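Local coordinates for tail lysozyme, putative (Geobacter sulfurreducens, PDB 2IA7), which probably serves as a gp25-like structural part of the baseplate wedge in a phage-tail-like assembly, at residues Ala30-Leu42 against Val79-Glu91. Residues are numbered along the deposited sequence; the frame is centred on the assembly and turned at random. Where two conformers were deposited one is given.
Sequences AEEDIAESIRIIL and VKEALILWEPRIE
The guanidinium of Arg89 lies with one face over Ile34, whose CG1 sits 3.4 Å above the centre of the plane, while two carboxylates meet its edges. At the end-on edge NH1 and NH2 both grip a single oxygen, OD2 of Asp33, with the carboxylate turned 71° from the guanidinium; the NH1 bond uses the anti lone pair, at 2.9 Å from OD2. The side-on edge takes Glu87, and both bonds are nearly straight, NE to OE2 and NH2 to OE1, the latter 2.8 Å long. Arg89 thus bridges two carboxylates in a salt-bridge network, its face backed by an aliphatic carbon. Each carboxylate oxygen of Glu87 takes a second donor: OE1 the Ser37 hydroxyl (OG to OE1, 2.7 Å), OE2 the backbone N of Arg89. With CG anti to the backbone N (chi1 -170°), Glu87 reaches toward helix 30-42, and a bend at chi2 carries OE2 round to that N, inside the type I turn from Glu87 to Ile90. A leucine in place of Arg89 would probably leave Asp33 and the buried Glu87 without their shared positive partner and Glu87 freer to turn. Beyond this network, Ile41 sets CD1 against Trp86 CB (3.6 Å), and Leu83 CD2 meets Ile38 CG2 and Leu42 CD2, both at 3.9 Å. The axes of 30-42 and 79-86 approach to 9.8 Å with 125° between their directions; Ile34, Ile38 and Leu42 also pack on strand 106-115, while Leu83 rests on strand 90-98, so that both helices lie against the antiparallel sheet.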
ATOM      1  N   ALA A  30       8.582 -11.194  12.480  1.00 17.87           N
ATOM      2  CA  ALA A  30       7.363 -10.980  11.743  1.00 17.66           C
ATOM      3  C   ALA A  30       7.091  -9.531  11.470  1.00 15.92           C
ATOM      4  O   ALA A  30       6.602  -9.191  10.415  1.00 18.21           O
ATOM      5  CB  ALA A  30       6.198 -11.627  12.480  1.00 18.75           C
ATOM      6  N   GLU A  31       7.395  -8.664  12.428  1.00 17.01           N
ATOM      7  CA  GLU A  31       7.153  -7.203  12.286  1.00 18.43           C
ATOM      8  C   GLU A  31       7.805  -6.636  11.024  1.00 15.42           C
ATOM      9  O   GLU A  31       7.196  -5.911  10.255  1.00 16.91           O
ATOM     10  CB  GLU A  31       7.693  -6.474  13.504  1.00 20.04           C
ATOM     11  CG  GLU A  31       6.865  -6.752  14.758  1.00 22.07           C
ATOM     12  CD  GLU A  31       7.278  -8.013  15.555  1.00 20.61           C
ATOM     13  OE1 GLU A  31       8.091  -8.848  15.094  1.00 21.86           O
ATOM     14  OE2 GLU A  31       6.752  -8.126  16.658  1.00 19.96           O
ATOM     15  N   GLU A  32       9.032  -7.040  10.783  1.00 16.57           N
ATOM     16  CA  GLU A  32       9.775  -6.586   9.633  1.00 17.69           C
ATOM     17  C   GLU A  32       9.293  -7.283   8.401  1.00 16.27           C
ATOM     18  O   GLU A  32       9.180  -6.651   7.349  1.00 18.19           O
ATOM     19  CB  GLU A  32      11.268  -6.833   9.818  1.00 20.22           C
ATOM     20  CG  GLU A  32      11.852  -6.151  11.102  1.00 27.67           C
ATOM     21  CD  GLU A  32      13.158  -6.783  11.618  1.00 32.66           C
ATOM     22  OE1 GLU A  32      14.226  -6.340  11.126  1.00 41.81           O
ATOM     23  OE2 GLU A  32      13.111  -7.696  12.507  1.00 31.30           O
ATOM     24  N   ASP A  33       9.004  -8.571   8.467  1.00 15.00           N
ATOM     25  CA  ASP A  33       8.408  -9.278   7.324  1.00 16.00           C
ATOM     26  C   ASP A  33       7.057  -8.686   6.908  1.00 15.23           C
ATOM     27  O   ASP A  33       6.772  -8.646   5.749  1.00 15.10           O
ATOM     28  CB  ASP A  33       8.234 -10.746   7.651  1.00 17.23           C
ATOM     29  CG  ASP A  33       7.837 -11.577   6.445  1.00 18.10           C
ATOM     30  OD1 ASP A  33       8.653 -11.709   5.513  1.00 20.06           O
ATOM     31  OD2 ASP A  33       6.732 -12.126   6.410  1.00 18.74           O
ATOM     32  N   ILE A  34       6.243  -8.260   7.881  1.00 15.85           N
ATOM     33  CA  ILE A  34       4.961  -7.607   7.623  1.00 15.54           C
ATOM     34  C   ILE A  34       5.153  -6.298   6.890  1.00 13.31           C
ATOM     35  O   ILE A  34       4.452  -6.006   5.913  1.00 15.19           O
ATOM     36  CB  ILE A  34       4.196  -7.412   8.940  1.00 13.79           C
ATOM     37  CG1 ILE A  34       3.673  -8.770   9.394  1.00 15.12           C
ATOM     38  CG2 ILE A  34       3.029  -6.407   8.759  1.00 13.11           C
ATOM     39  CD1 ILE A  34       3.141  -8.737  10.820  1.00 18.16           C
ATOM     40  N   ALA A  35       6.097  -5.464   7.352  1.00 13.74           N
ATOM     41  CA  ALA A  35       6.360  -4.192   6.681  1.00 14.43           C
ATOM     42  C   ALA A  35       6.802  -4.413   5.238  1.00 14.21           C
ATOM     43  O   ALA A  35       6.282  -3.794   4.313  1.00 15.01           O
ATOM     44  CB  ALA A  35       7.399  -3.391   7.433  1.00 14.55           C
ATOM     45  N   GLU A  36       7.664  -5.406   5.041  1.00 14.45           N
ATOM     46  CA  GLU A  36       8.092  -5.769   3.693  1.00 14.38           C
ATOM     47  C   GLU A  36       6.932  -6.276   2.836  1.00 13.58           C
ATOM     48  O   GLU A  36       6.811  -5.925   1.682  1.00 14.17           O
ATOM     49  CB  GLU A  36       9.206  -6.794   3.782  1.00 17.72           C
ATOM     50  CG  GLU A  36       9.830  -7.132   2.467  1.00 19.09           C
ATOM     51  CD  GLU A  36      10.919  -8.167   2.629  1.00 18.80           C
ATOM     52  OE1 GLU A  36      10.582  -9.350   2.648  1.00 22.91           O
ATOM     53  OE2 GLU A  36      12.093  -7.780   2.766  1.00 27.73           O
ATOM     54  N   SER A  37       6.108  -7.119   3.425  1.00 15.51           N
ATOM     55  CA  SER A  37       4.919  -7.652   2.760  0.50 13.53           C
ATOM     56  C   SER A  37       3.955  -6.536   2.287  1.00 13.90           C
ATOM     57  O   SER A  37       3.506  -6.536   1.139  1.00 14.82           O
ATOM     58  CB  SER A  37       4.167  -8.628   3.672  0.50 13.72           C
ATOM     59  OG  SER A  37       2.950  -9.023   3.044  0.50  9.86           O
ATOM     60  N   ILE A  38       3.681  -5.579   3.163  1.00 14.35           N
ATOM     61  CA  ILE A  38       2.909  -4.412   2.818  1.00 14.21           C
ATOM     62  C   ILE A  38       3.507  -3.716   1.588  1.00 15.11           C
ATOM     63  O   ILE A  38       2.799  -3.452   0.611  1.00 14.82           O
ATOM     64  CB  ILE A  38       2.791  -3.405   3.962  1.00 14.43           C
ATOM     65  CG1 ILE A  38       1.915  -4.003   5.077  1.00 17.08           C
ATOM     66  CG2 ILE A  38       2.131  -2.133   3.488  1.00 16.16           C
ATOM     67  CD1 ILE A  38       2.010  -3.208   6.405  1.00 17.18           C
ATOM     68  N   ARG A  39       4.794  -3.529   1.591  1.00 14.15           N
ATOM     69  CA  ARG A  39       5.423  -2.868   0.460  1.00 13.47           C
ATOM     70  C   ARG A  39       5.345  -3.677  -0.809  1.00 14.27           C
ATOM     71  O   ARG A  39       5.219  -3.129  -1.897  1.00 15.21           O
ATOM     72  CB  ARG A  39       6.869  -2.491   0.787  1.00 12.83           C
ATOM     73  CG  ARG A  39       7.000  -1.469   1.915  1.00 13.99           C
ATOM     74  CD  ARG A  39       8.435  -1.038   2.184  1.00 16.23           C
ATOM     75  NE  ARG A  39       9.377  -2.071   2.629  1.00 22.14           N
ATOM     76  CZ  ARG A  39       9.719  -2.354   3.893  1.00 20.03           C
ATOM     77  NH1 ARG A  39       9.306  -1.633   4.924  1.00 21.28           N
ATOM     78  NH2 ARG A  39      10.637  -3.289   4.091  1.00 17.89           N
ATOM     79  N   ILE A  40       5.521  -4.996  -0.696  1.00 13.54           N
ATOM     80  CA  ILE A  40       5.383  -5.902  -1.849  1.00 13.11           C
ATOM     81  C   ILE A  40       4.003  -5.842  -2.431  1.00 14.08           C
ATOM     82  O   ILE A  40       3.836  -5.692  -3.633  1.00 14.98           O
ATOM     83  CB  ILE A  40       5.747  -7.345  -1.493  1.00 14.22           C
ATOM     84  CG1 ILE A  40       7.242  -7.467  -1.183  1.00 13.62           C
ATOM     85  CG2 ILE A  40       5.403  -8.305  -2.585  1.00 15.47           C
ATOM     86  CD1 ILE A  40       7.601  -8.749  -0.444  1.00 15.33           C
ATOM     87  N   ILE A  41       3.004  -5.942  -1.581  1.00 13.82           N
ATOM     88  CA  ILE A  41       1.630  -5.939  -2.049  1.00 13.40           C
ATOM     89  C   ILE A  41       1.256  -4.673  -2.792  1.00 14.03           C
ATOM     90  O   ILE A  41       0.714  -4.720  -3.883  1.00 15.96           O
ATOM     91  CB  ILE A  41       0.643  -6.148  -0.869  1.00 13.30           C
ATOM     92  CG1 ILE A  41       0.846  -7.523  -0.259  1.00 13.80           C
ATOM     93  CG2 ILE A  41      -0.824  -5.933  -1.316  1.00 15.60           C
ATOM     94  CD1 ILE A  41       0.403  -7.616   1.170  1.00 14.34           C
ATOM     95  N   LEU A  42       1.604  -3.511  -2.213  1.00 14.41           N
ATOM     96  CA  LEU A  42       1.209  -2.206  -2.795  1.00 14.52           C
ATOM     97  C   LEU A  42       2.018  -1.952  -4.092  1.00 14.79           C
ATOM     98  O   LEU A  42       1.549  -1.286  -5.002  1.00 17.72           O
ATOM     99  CB  LEU A  42       1.329  -1.073  -1.803  1.00 14.37           C
ATOM    100  CG  LEU A  42       0.500  -1.216  -0.524  1.00 14.68           C
ATOM    101  CD1 LEU A  42       0.645   0.004   0.377  1.00 15.67           C
ATOM    102  CD2 LEU A  42      -0.973  -1.528  -0.910  1.00 16.34           C
ATOM    103  N   VAL A  79      -5.887   0.523  -1.418  1.00 14.69           N
ATOM    104  CA  VAL A  79      -4.809   0.078  -0.547  1.00 13.41           C
ATOM    105  C   VAL A  79      -5.404  -0.789   0.552  1.00 16.00           C
ATOM    106  O   VAL A  79      -4.877  -1.869   0.848  1.00 15.98           O
ATOM    107  CB  VAL A  79      -4.104   1.291   0.020  1.00 13.36           C
ATOM    108  CG1 VAL A  79      -3.206   0.932   1.186  1.00 14.48           C
ATOM    109  CG2 VAL A  79      -3.334   2.039  -1.110  1.00 13.64           C
ATOM    110  N   LYS A  80      -6.508  -0.354   1.152  1.00 15.84           N
ATOM    111  CA  LYS A  80      -7.092  -1.110   2.242  1.00 13.79           C
ATOM    112  C   LYS A  80      -7.420  -2.504   1.720  1.00 13.59           C
ATOM    113  O   LYS A  80      -7.117  -3.522   2.369  1.00 14.75           O
ATOM    114  CB  LYS A  80      -8.402  -0.486   2.718  1.00 15.86           C
ATOM    115  CG  LYS A  80      -8.241   0.787   3.537  1.00 16.69           C
ATOM    116  CD  LYS A  80      -9.636   1.394   3.817  1.00 16.51           C
ATOM    117  CE  LYS A  80      -9.537   2.793   4.387  1.00 20.06           C
ATOM    118  NZ  LYS A  80     -10.915   3.304   4.613  1.00 21.68           N
ATOM    119  N   GLU A  81      -8.147  -2.572   0.599  1.00 14.33           N
ATOM    120  CA  GLU A  81      -8.597  -3.879   0.140  1.00 14.66           C
ATOM    121  C   GLU A  81      -7.465  -4.843  -0.164  1.00 15.14           C
ATOM    122  O   GLU A  81      -7.546  -6.028   0.141  1.00 15.56           O
ATOM    123  CB  GLU A  81      -9.503  -3.735  -1.055  1.00 14.48           C
ATOM    124  CG  GLU A  81     -10.831  -3.099  -0.767  1.00 17.67           C
ATOM    125  CD  GLU A  81     -11.788  -3.864   0.155  1.00 22.97           C
ATOM    126  OE1 GLU A  81     -11.570  -5.000   0.654  1.00 19.33           O
ATOM    127  OE2 GLU A  81     -12.878  -3.283   0.386  1.00 19.78           O
ATOM    128  N   ALA A  82      -6.407  -4.350  -0.754  1.00 14.18           N
ATOM    129  CA  ALA A  82      -5.237  -5.167  -1.055  1.00 14.73           C
ATOM    130  C   ALA A  82      -4.569  -5.691   0.192  1.00 14.34           C
ATOM    131  O   ALA A  82      -4.181  -6.864   0.237  1.00 14.97           O
ATOM    132  CB  ALA A  82      -4.268  -4.377  -1.917  1.00 15.22           C
ATOM    133  N   LEU A  83      -4.438  -4.862   1.223  1.00 14.99           N
ATOM    134  CA  LEU A  83      -3.841  -5.272   2.509  1.00 14.50           C
ATOM    135  C   LEU A  83      -4.670  -6.244   3.324  1.00 15.12           C
ATOM    136  O   LEU A  83      -4.153  -7.165   3.970  1.00 16.03           O
ATOM    137  CB  LEU A  83      -3.385  -4.048   3.306  1.00 15.04           C
ATOM    138  CG  LEU A  83      -2.319  -3.195   2.594  1.00 14.68           C
ATOM    139  CD1 LEU A  83      -1.866  -2.037   3.506  1.00 16.82           C
ATOM    140  CD2 LEU A  83      -1.078  -3.949   2.165  1.00 14.24           C
ATOM    141  N   ILE A  84      -5.979  -6.040   3.270  1.00 13.10           N
ATOM    142  CA  ILE A  84      -6.925  -6.966   3.926  1.00 14.69           C
ATOM    143  C   ILE A  84      -6.877  -8.333   3.304  1.00 15.11           C
ATOM    144  O   ILE A  84      -6.844  -9.325   3.990  1.00 19.04           O
ATOM    145  CB  ILE A  84      -8.337  -6.417   3.870  1.00 16.06           C
ATOM    146  CG1 ILE A  84      -8.413  -5.217   4.793  1.00 16.91           C
ATOM    147  CG2 ILE A  84      -9.379  -7.498   4.248  1.00 19.74           C
ATOM    148  CD1 ILE A  84      -9.695  -4.424   4.620  1.00 18.59           C
ATOM    149  N   LEU A  85      -6.853  -8.385   1.986  1.00 15.51           N
ATOM    150  CA  LEU A  85      -6.781  -9.636   1.279  1.00 16.35           C
ATOM    151  C   LEU A  85      -5.430 -10.322   1.466  1.00 16.72           C
ATOM    152  O   LEU A  85      -5.411 -11.547   1.699  1.00 20.13           O
ATOM    153  CB  LEU A  85      -7.060  -9.396  -0.188  1.00 17.02           C
ATOM    154  CG  LEU A  85      -7.121 -10.630  -1.071  1.00 22.33           C
ATOM    155  CD1 LEU A  85      -8.154 -11.654  -0.584  1.00 24.72           C
ATOM    156  CD2 LEU A  85      -7.441 -10.181  -2.494  1.00 22.46           C
ATOM    157  N   TRP A  86      -4.310  -9.632   1.302  1.00 14.78           N
ATOM    158  CA  TRP A  86      -3.000 -10.281   1.182  1.00 14.72           C
ATOM    159  C   TRP A  86      -2.136 -10.210   2.425  1.00 14.81           C
ATOM    160  O   TRP A  86      -1.112 -10.869   2.453  1.00 17.55           O
ATOM    161  CB  TRP A  86      -2.262  -9.696  -0.019  1.00 15.57           C
ATOM    162  CG  TRP A  86      -2.970  -9.986  -1.289  1.00 14.41           C
ATOM    163  CD1 TRP A  86      -3.601  -9.109  -2.103  1.00 12.60           C
ATOM    164  CD2 TRP A  86      -3.162 -11.287  -1.876  1.00 16.17           C
ATOM    165  NE1 TRP A  86      -4.166  -9.784  -3.193  1.00 16.79           N
ATOM    166  CE2 TRP A  86      -3.891 -11.111  -3.064  1.00 19.75           C
ATOM    167  CE3 TRP A  86      -2.736 -12.576  -1.523  1.00 19.84           C
ATOM    168  CZ2 TRP A  86      -4.258 -12.179  -3.880  1.00 20.81           C
ATOM    169  CZ3 TRP A  86      -3.086 -13.629  -2.350  1.00 20.59           C
ATOM    170  CH2 TRP A  86      -3.831 -13.415  -3.510  1.00 23.47           C
ATOM    171  N   GLU A  87      -2.534  -9.450   3.446  1.00 16.63           N
ATOM    172  CA  GLU A  87      -1.712  -9.360   4.671  1.00 15.42           C
ATOM    173  C   GLU A  87      -2.583  -9.545   5.926  1.00 15.53           C
ATOM    174  O   GLU A  87      -2.876  -8.573   6.648  1.00 17.62           O
ATOM    175  CB  GLU A  87      -0.906  -8.095   4.740  1.00 15.33           C
ATOM    176  CG  GLU A  87       0.142  -8.107   5.879  1.00 16.96           C
ATOM    177  CD  GLU A  87       0.803  -9.431   6.060  1.00 18.88           C
ATOM    178  OE1 GLU A  87       1.825  -9.658   5.400  1.00 16.76           O
ATOM    179  OE2 GLU A  87       0.348 -10.264   6.879  1.00 18.63           O
ATOM    180  N   PRO A  88      -3.007 -10.786   6.161  1.00 17.94           N
ATOM    181  CA  PRO A  88      -3.917 -11.061   7.277  1.00 17.79           C
ATOM    182  C   PRO A  88      -3.312 -10.913   8.658  1.00 18.60           C
ATOM    183  O   PRO A  88      -4.036 -11.010   9.691  1.00 17.89           O
ATOM    184  CB  PRO A  88      -4.350 -12.510   7.004  1.00 20.76           C
ATOM    185  CG  PRO A  88      -3.274 -13.104   6.241  1.00 21.96           C
ATOM    186  CD  PRO A  88      -2.744 -11.984   5.361  1.00 19.07           C
ATOM    187  N   ARG A  89      -2.009 -10.744   8.744  1.00 16.25           N
ATOM    188  CA  ARG A  89      -1.320 -10.611  10.052  1.00 15.81           C
ATOM    189  C   ARG A  89      -1.539  -9.253  10.709  1.00 15.17           C
ATOM    190  O   ARG A  89      -1.242  -9.088  11.883  1.00 16.10           O
ATOM    191  CB  ARG A  89       0.170 -10.840   9.881  1.00 17.41           C
ATOM    192  CG  ARG A  89       0.510 -12.280   9.580  1.00 15.14           C
ATOM    193  CD  ARG A  89       1.980 -12.502   9.358  1.00 18.66           C
ATOM    194  NE  ARG A  89       2.410 -11.798   8.158  1.00 16.82           N
ATOM    195  CZ  ARG A  89       3.640 -11.798   7.692  1.00 16.39           C
ATOM    196  NH1 ARG A  89       4.600 -12.481   8.298  1.00 17.35           N
ATOM    197  NH2 ARG A  89       3.925 -11.117   6.585  1.00 16.63           N
ATOM    198  N   ILE A  90      -2.151  -8.330   9.980  1.00 16.16           N
ATOM    199  CA  ILE A  90      -2.449  -6.981  10.492  1.00 15.70           C
ATOM    200  C   ILE A  90      -3.912  -6.632  10.495  1.00 17.24           C
ATOM    201  O   ILE A  90      -4.668  -7.191   9.716  1.00 17.29           O
ATOM    202  CB  ILE A  90      -1.623  -5.905   9.720  1.00 15.31           C
ATOM    203  CG1 ILE A  90      -2.142  -5.685   8.294  1.00 17.28           C
ATOM    204  CG2 ILE A  90      -0.140  -6.291   9.734  1.00 16.81           C
ATOM    205  CD1 ILE A  90      -1.358  -4.655   7.483  1.00 16.15           C
ATOM    206  N   GLU A  91      -4.273  -5.681  11.359  1.00 15.52           N
ATOM    207  CA  GLU A  91      -5.550  -4.986  11.336  1.00 16.31           C
ATOM    208  C   GLU A  91      -5.228  -3.572  10.945  1.00 17.34           C
ATOM    209  O   GLU A  91      -4.436  -2.904  11.559  1.00 17.17           O
ATOM    210  CB  GLU A  91      -6.217  -4.966  12.734  1.00 18.92           C
ATOM    211  CG  GLU A  91      -7.490  -4.136  12.689  1.00 20.76           C
ATOM    212  CD  GLU A  91      -8.196  -3.958  14.027  1.00 28.86           C
ATOM    213  OE1 GLU A  91      -7.544  -4.021  15.098  1.00 28.71           O
ATOM    214  OE2 GLU A  91      -9.426  -3.682  13.991  1.00 30.27           O
TER